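PDB 2PY5: DNA polymerase from Bacillus phage phi29, which copies the viral DNA by protein-primed, strand-displacing synthesis with high processivity and fidelity, and proofreads it with a 3'-5' exonuclease. Local coordinates for residues E14-A26 with I146-I158. The protein carries 2 engineered substitutions. Numbering follows the deposited sequence.
Sequences ETTTKVEDCRVWA and IDYHKERPVGYKI. With nucleotides of chain A.
Trp25 and Arg152 form the centre of this contact. The Arg152 guanidinium lies flat on the indole, planes 6° apart and centres 3.9 Å apart. Arg152 CD sits over the Trp25 five-membered ring, 3.4 Å from its centroid. Arg152 gets there with its chain extended from CG to NE. Glu14 CB backs the other indole face. Tyr156 turns its ring edge toward the face of the Trp25 six-membered ring in an offset edge-to-face pair, planes at 85°. Ile146 CD1 touches Trp25 CH2 at 3.8 Å, and Ile158 CD1 packs on Ala26 CB. The Arg152 guanidinium is pinned from within its own loop, where NH1 and NH2 both hold Asp147 O. NH2 also forms a salt bridge with Glu162 of helix 160-182.

Farther out, Arg23 grips the backbone of the same loop. Its NH1 and NH2 both donate to Arg152 O, NH2 at 2.9 Å, from opposite faces of the carbonyl plane. Asp21 takes NE and NH2 side-on, which fixes the turn of the Arg23 guanidinium. Val154 CG2 lies over one face of that group and Thr16 CG2 over the other. At the polar edge, Lys18 NZ reaches the syn lone pair of Glu151 OE1 in a salt bridge of 2.7 Å. Thr17 OG1 meets His149 ND1 in the ring plane at 2.8 Å.

One water joins Trp25 NE1, Thr15 O, Tyr148 O and O3' of DT7 of chain A. That O3' donates to Glu14 OE1 (2.7 Å) and accepts from Thr15 N. The Tyr148 ring lies over the thymine. The contact thus joins a beta hairpin with a classic beta bulge, where Trp25 and Ala26 face Glu14, to the loop before helix 160-182, and it forms part of the pocket that holds the primer 3' end in the B-family proofreading exonuclease site.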
loop_
_atom_site.group_PDB
_atom_site.type_symbol
_atom_site.label_atom_id
_atom_site.label_comp_id
_atom_site.label_asym_id
_atom_site.label_seq_id
_atom_site.Cartn_x
_atom_site.Cartn_y
_atom_site.Cartn_z
ATOM N N GLU F 14 16.178 -13.355 13.767
ATOM C CA GLU F 14 17.323 -13.125 12.885
ATOM C C GLU F 14 17.660 -14.474 12.282
ATOM O O GLU F 14 17.602 -15.506 12.962
ATOM C CB GLU F 14 18.521 -12.533 13.617
ATOM C CG GLU F 14 18.233 -11.265 14.406
ATOM C CD GLU F 14 17.817 -10.066 13.548
ATOM O OE1 GLU F 14 18.036 -10.054 12.316
ATOM O OE2 GLU F 14 17.274 -9.107 14.139
ATOM N N THR F 15 18.013 -14.473 10.996
ATOM C CA THR F 15 18.113 -15.717 10.249
ATOM C C THR F 15 19.401 -15.774 9.424
ATOM O O THR F 15 19.970 -14.751 9.068
ATOM C CB THR F 15 16.894 -15.882 9.321
ATOM O OG1 THR F 15 16.880 -14.801 8.381
ATOM C CG2 THR F 15 15.582 -15.863 10.117
ATOM N N THR F 16 19.878 -16.984 9.151
ATOM C CA THR F 16 21.025 -17.156 8.296
ATOM C C THR F 16 20.630 -16.958 6.838
ATOM O O THR F 16 19.443 -17.042 6.495
ATOM C CB THR F 16 21.673 -18.523 8.503
ATOM O OG1 THR F 16 20.765 -19.554 8.125
ATOM C CG2 THR F 16 22.071 -18.704 9.954
ATOM N N THR F 17 21.623 -16.707 5.987
ATOM C CA THR F 17 21.362 -16.187 4.650
ATOM C C THR F 17 21.953 -17.060 3.552
ATOM O O THR F 17 22.194 -16.596 2.448
ATOM C CB THR F 17 21.858 -14.733 4.545
ATOM O OG1 THR F 17 23.286 -14.691 4.598
ATOM C CG2 THR F 17 21.265 -13.894 5.691
ATOM N N LYS F 18 22.142 -18.339 3.866
ATOM C CA LYS F 18 22.670 -19.321 2.920
ATOM C C LYS F 18 21.534 -20.217 2.443
ATOM O O LYS F 18 20.840 -20.824 3.258
ATOM C CB LYS F 18 23.706 -20.188 3.608
ATOM C CG LYS F 18 24.875 -19.439 4.207
ATOM C CD LYS F 18 25.652 -20.381 5.116
ATOM C CE LYS F 18 26.959 -19.786 5.595
ATOM N NZ LYS F 18 27.768 -20.796 6.348
ATOM N N VAL F 19 21.341 -20.310 1.127
ATOM C CA VAL F 19 20.281 -21.178 0.579
ATOM C C VAL F 19 20.415 -22.644 1.032
ATOM O O VAL F 19 19.410 -23.348 1.179
ATOM C CB VAL F 19 20.186 -21.085 -0.968
ATOM C CG1 VAL F 19 19.754 -19.689 -1.384
ATOM C CG2 VAL F 19 21.500 -21.453 -1.628
ATOM N N GLU F 20 21.650 -23.085 1.299
ATOM C CA GLU F 20 21.915 -24.471 1.730
ATOM C C GLU F 20 21.860 -24.622 3.247
ATOM O O GLU F 20 21.984 -25.731 3.764
ATOM C CB GLU F 20 23.288 -24.972 1.241
ATOM C CG GLU F 20 23.945 -24.112 0.202
ATOM C CD GLU F 20 24.581 -22.867 0.802
ATOM O OE1 GLU F 20 24.140 -21.760 0.461
ATOM O OE2 GLU F 20 25.514 -23.008 1.627
ATOM N N ASP F 21 21.666 -23.521 3.969
ATOM C CA ASP F 21 21.692 -23.570 5.426
ATOM C C ASP F 21 20.933 -22.389 6.013
ATOM O O ASP F 21 21.518 -21.420 6.522
ATOM C CB ASP F 21 23.132 -23.589 5.921
ATOM C CG ASP F 21 23.237 -23.793 7.406
ATOM O OD1 ASP F 21 24.356 -23.634 7.924
ATOM O OD2 ASP F 21 22.214 -24.098 8.056
ATOM N N CYS F 22 19.615 -22.482 5.899
ATOM C CA CYS F 22 18.706 -21.417 6.256
ATOM C C CYS F 22 17.980 -21.760 7.543
ATOM O O CYS F 22 17.219 -22.736 7.602
ATOM C CB CYS F 22 17.715 -21.221 5.118
ATOM S SG CYS F 22 16.453 -20.008 5.404
ATOM N N ARG F 23 18.228 -20.958 8.573
ATOM C CA ARG F 23 17.664 -21.208 9.886
ATOM C C ARG F 23 17.661 -19.953 10.747
ATOM O O ARG F 23 18.402 -19.023 10.512
ATOM C CB ARG F 23 18.454 -22.318 10.582
ATOM C CG ARG F 23 19.909 -22.056 10.671
ATOM C CD ARG F 23 20.717 -23.248 11.221
ATOM N NE ARG F 23 22.085 -23.107 10.738
ATOM C CZ ARG F 23 22.996 -22.254 11.215
ATOM N NH1 ARG F 23 22.753 -21.480 12.261
ATOM N NH2 ARG F 23 24.164 -22.171 10.625
ATOM N N VAL F 24 16.824 -19.967 11.766
ATOM C CA VAL F 24 16.810 -18.917 12.791
ATOM C C VAL F 24 18.066 -19.041 13.665
ATOM O O VAL F 24 18.378 -20.135 14.160
ATOM C CB VAL F 24 15.529 -19.047 13.657
ATOM C CG1 VAL F 24 15.567 -18.128 14.878
ATOM C CG2 VAL F 24 14.299 -18.758 12.801
ATOM N N TRP F 25 18.806 -17.941 13.822
ATOM C CA TRP F 25 19.916 -17.907 14.783
ATOM C C TRP F 25 19.610 -17.070 16.024
ATOM O O TRP F 25 20.327 -17.148 17.009
ATOM C CB TRP F 25 21.243 -17.478 14.137
ATOM C CG TRP F 25 21.308 -16.060 13.604
ATOM C CD1 TRP F 25 21.130 -15.682 12.313
ATOM C CD2 TRP F 25 21.624 -14.870 14.335
ATOM N NE1 TRP F 25 21.325 -14.331 12.182
ATOM C CE2 TRP F 25 21.623 -13.803 13.410
ATOM C CE3 TRP F 25 21.933 -14.600 15.677
ATOM C CZ2 TRP F 25 21.879 -12.481 13.790
ATOM C CZ3 TRP F 25 22.201 -13.282 16.052
ATOM C CH2 TRP F 25 22.173 -12.242 15.107
ATOM N N ALA F 26 18.541 -16.272 15.965
ATOM C CA ALA F 26 18.063 -15.546 17.140
ATOM C C ALA F 26 16.565 -15.323 17.071
ATOM O O ALA F 26 16.011 -15.165 15.992
ATOM C CB ALA F 26 18.774 -14.201 17.286
ATOM N N ILE F 146 22.037 -5.120 11.835
ATOM C CA ILE F 146 22.793 -6.327 12.121
ATOM C C ILE F 146 23.612 -6.694 10.867
ATOM O O ILE F 146 23.183 -6.452 9.736
ATOM C CB ILE F 146 21.844 -7.480 12.585
ATOM C CG1 ILE F 146 21.626 -7.387 14.104
ATOM C CG2 ILE F 146 22.406 -8.853 12.226
ATOM C CD1 ILE F 146 20.994 -8.608 14.728
ATOM N N ASP F 147 24.810 -7.228 11.072
ATOM C CA ASP F 147 25.573 -7.822 9.984
ATOM C C ASP F 147 24.851 -9.108 9.585
ATOM O O ASP F 147 25.018 -10.132 10.234
ATOM C CB ASP F 147 27.002 -8.122 10.458
ATOM C CG ASP F 147 27.873 -8.771 9.387
ATOM O OD1 ASP F 147 27.377 -9.083 8.284
ATOM O OD2 ASP F 147 29.079 -8.974 9.662
ATOM N N TYR F 148 24.053 -9.050 8.520
ATOM C CA TYR F 148 23.163 -10.166 8.159
ATOM C C TYR F 148 23.913 -11.431 7.772
ATOM O O TYR F 148 23.477 -12.540 8.085
ATOM C CB TYR F 148 22.254 -9.798 6.984
ATOM C CG TYR F 148 21.449 -8.536 7.166
ATOM C CD1 TYR F 148 21.507 -7.523 6.215
ATOM C CD2 TYR F 148 20.649 -8.345 8.287
ATOM C CE1 TYR F 148 20.774 -6.355 6.364
ATOM C CE2 TYR F 148 19.905 -7.165 8.449
ATOM C CZ TYR F 148 19.986 -6.180 7.477
ATOM O OH TYR F 148 19.282 -5.014 7.595
ATOM N N HIS F 149 25.036 -11.263 7.082
ATOM C CA HIS F 149 25.684 -12.387 6.413
ATOM C C HIS F 149 26.862 -12.971 7.185
ATOM O O HIS F 149 27.548 -13.844 6.671
ATOM C CB HIS F 149 26.092 -11.961 5.005
ATOM C CG HIS F 149 24.966 -11.363 4.232
ATOM N ND1 HIS F 149 23.850 -12.088 3.869
ATOM C CD2 HIS F 149 24.747 -10.096 3.807
ATOM C CE1 HIS F 149 23.008 -11.299 3.224
ATOM N NE2 HIS F 149 23.534 -10.087 3.165
ATOM N N LYS F 150 27.074 -12.496 8.416
ATOM C CA LYS F 150 28.120 -13.043 9.269
ATOM C C LYS F 150 27.915 -14.545 9.456
ATOM O O LYS F 150 26.773 -15.028 9.583
ATOM C CB LYS F 150 28.163 -12.346 10.637
ATOM C CG LYS F 150 29.075 -13.045 11.645
ATOM C CD LYS F 150 29.322 -12.238 12.895
ATOM C CE LYS F 150 30.158 -13.045 13.879
ATOM N NZ LYS F 150 30.489 -12.291 15.114
ATOM N N GLU F 151 29.031 -15.271 9.466
ATOM C CA GLU F 151 29.030 -16.708 9.692
ATOM C C GLU F 151 28.539 -16.999 11.115
ATOM O O GLU F 151 29.170 -16.560 12.093
ATOM C CB GLU F 151 30.448 -17.250 9.487
ATOM C CG GLU F 151 30.681 -18.695 9.934
ATOM C CD GLU F 151 29.921 -19.713 9.107
ATOM O OE1 GLU F 151 29.402 -19.353 8.023
ATOM O OE2 GLU F 151 29.864 -20.888 9.542
ATOM N N ARG F 152 27.424 -17.729 11.207
ATOM C CA ARG F 152 26.791 -18.068 12.485
ATOM C C ARG F 152 26.325 -19.525 12.490
ATOM O O ARG F 152 25.237 -19.835 12.009
ATOM C CB ARG F 152 25.601 -17.147 12.750
ATOM C CG ARG F 152 25.986 -15.688 12.976
ATOM C CD ARG F 152 24.759 -14.848 13.261
ATOM N NE ARG F 152 25.057 -13.425 13.442
ATOM C CZ ARG F 152 24.909 -12.478 12.513
ATOM N NH1 ARG F 152 24.510 -12.787 11.286
ATOM N NH2 ARG F 152 25.194 -11.212 12.809
ATOM N N PRO F 153 27.163 -20.429 13.022
ATOM C CA PRO F 153 26.798 -21.832 13.119
ATOM C C PRO F 153 25.665 -22.093 14.094
ATOM O O PRO F 153 25.267 -21.216 14.857
ATOM C CB PRO F 153 28.085 -22.487 13.641
ATOM C CG PRO F 153 29.147 -21.530 13.349
ATOM C CD PRO F 153 28.533 -20.204 13.506
ATOM N N VAL F 154 25.141 -23.309 14.065
ATOM C CA VAL F 154 24.127 -23.690 15.024
ATOM C C VAL F 154 24.679 -23.486 16.440
ATOM O O VAL F 154 25.786 -23.930 16.753
ATOM C CB VAL F 154 23.670 -25.142 14.807
ATOM C CG1 VAL F 154 22.774 -25.608 15.948
ATOM C CG2 VAL F 154 22.955 -25.267 13.484
ATOM N N GLY F 155 23.906 -22.805 17.289
ATOM C CA GLY F 155 24.312 -22.559 18.684
ATOM C C GLY F 155 25.194 -21.337 18.856
ATOM O O GLY F 155 25.729 -21.085 19.936
ATOM N N TYR F 156 25.362 -20.583 17.774
ATOM C CA TYR F 156 26.132 -19.343 17.788
ATOM C C TYR F 156 25.680 -18.434 18.932
ATOM O O TYR F 156 24.469 -18.225 19.147
ATOM C CB TYR F 156 26.003 -18.628 16.428
ATOM C CG TYR F 156 26.428 -17.182 16.423
ATOM C CD1 TYR F 156 27.761 -16.836 16.281
ATOM C CD2 TYR F 156 25.497 -16.161 16.531
ATOM C CE1 TYR F 156 28.163 -15.516 16.272
ATOM C CE2 TYR F 156 25.900 -14.830 16.532
ATOM C CZ TYR F 156 27.228 -14.519 16.391
ATOM O OH TYR F 156 27.638 -13.208 16.376
ATOM N N LYS F 157 26.668 -17.922 19.665
ATOM C CA LYS F 157 26.446 -17.054 20.817
ATOM C C LYS F 157 26.132 -15.622 20.390
ATOM O O LYS F 157 26.969 -14.946 19.788
ATOM C CB LYS F 157 27.696 -17.068 21.694
ATOM C CG LYS F 157 27.689 -16.136 22.892
ATOM C CD LYS F 157 28.819 -16.508 23.833
ATOM C CE LYS F 157 29.214 -15.385 24.762
ATOM N NZ LYS F 157 30.386 -15.789 25.596
ATOM N N ILE F 158 24.937 -15.157 20.735
ATOM C CA ILE F 158 24.500 -13.806 20.395
ATOM C C ILE F 158 25.338 -12.771 21.154
ATOM O O ILE F 158 25.502 -12.875 22.374
ATOM C CB ILE F 158 22.995 -13.601 20.727
ATOM C CG1 ILE F 158 22.120 -14.619 19.980
ATOM C CG2 ILE F 158 22.558 -12.197 20.358
ATOM C CD1 ILE F 158 20.675 -14.652 20.470
ATOM P P DT A 7 15.038 -7.754 9.534
ATOM O OP1 DT A 7 15.096 -7.696 11.003
ATOM O OP2 DT A 7 15.527 -6.616 8.730
ATOM O "O5'" DT A 7 15.843 -9.023 8.990
ATOM C "C5'" DT A 7 15.552 -10.335 9.447
ATOM C "C4'" DT A 7 16.508 -11.293 8.760
ATOM O "O4'" DT A 7 16.344 -11.189 7.333
ATOM C "C3'" DT A 7 17.999 -11.034 8.989
ATOM O "O3'" DT A 7 18.488 -11.638 10.195
ATOM C "C2'" DT A 7 18.595 -11.720 7.769
ATOM C "C1'" DT A 7 17.575 -11.440 6.681
ATOM N N1 DT A 7 17.918 -10.268 5.796
ATOM C C2 DT A 7 18.745 -10.506 4.727
ATOM O O2 DT A 7 19.211 -11.602 4.473
ATOM N N3 DT A 7 19.015 -9.413 3.952
ATOM C C4 DT A 7 18.545 -8.129 4.134
ATOM O O4 DT A 7 18.858 -7.213 3.365
ATOM C C5 DT A 7 17.681 -7.941 5.273
ATOM C C7 DT A 7 17.110 -6.585 5.562
ATOM C C6 DT A 7 17.403 -9.003 6.049
HETATM O O HOH W 1 21.285 -12.280 10.098
HETATM O O HOH W 2 22.634 -18.494 17.127
#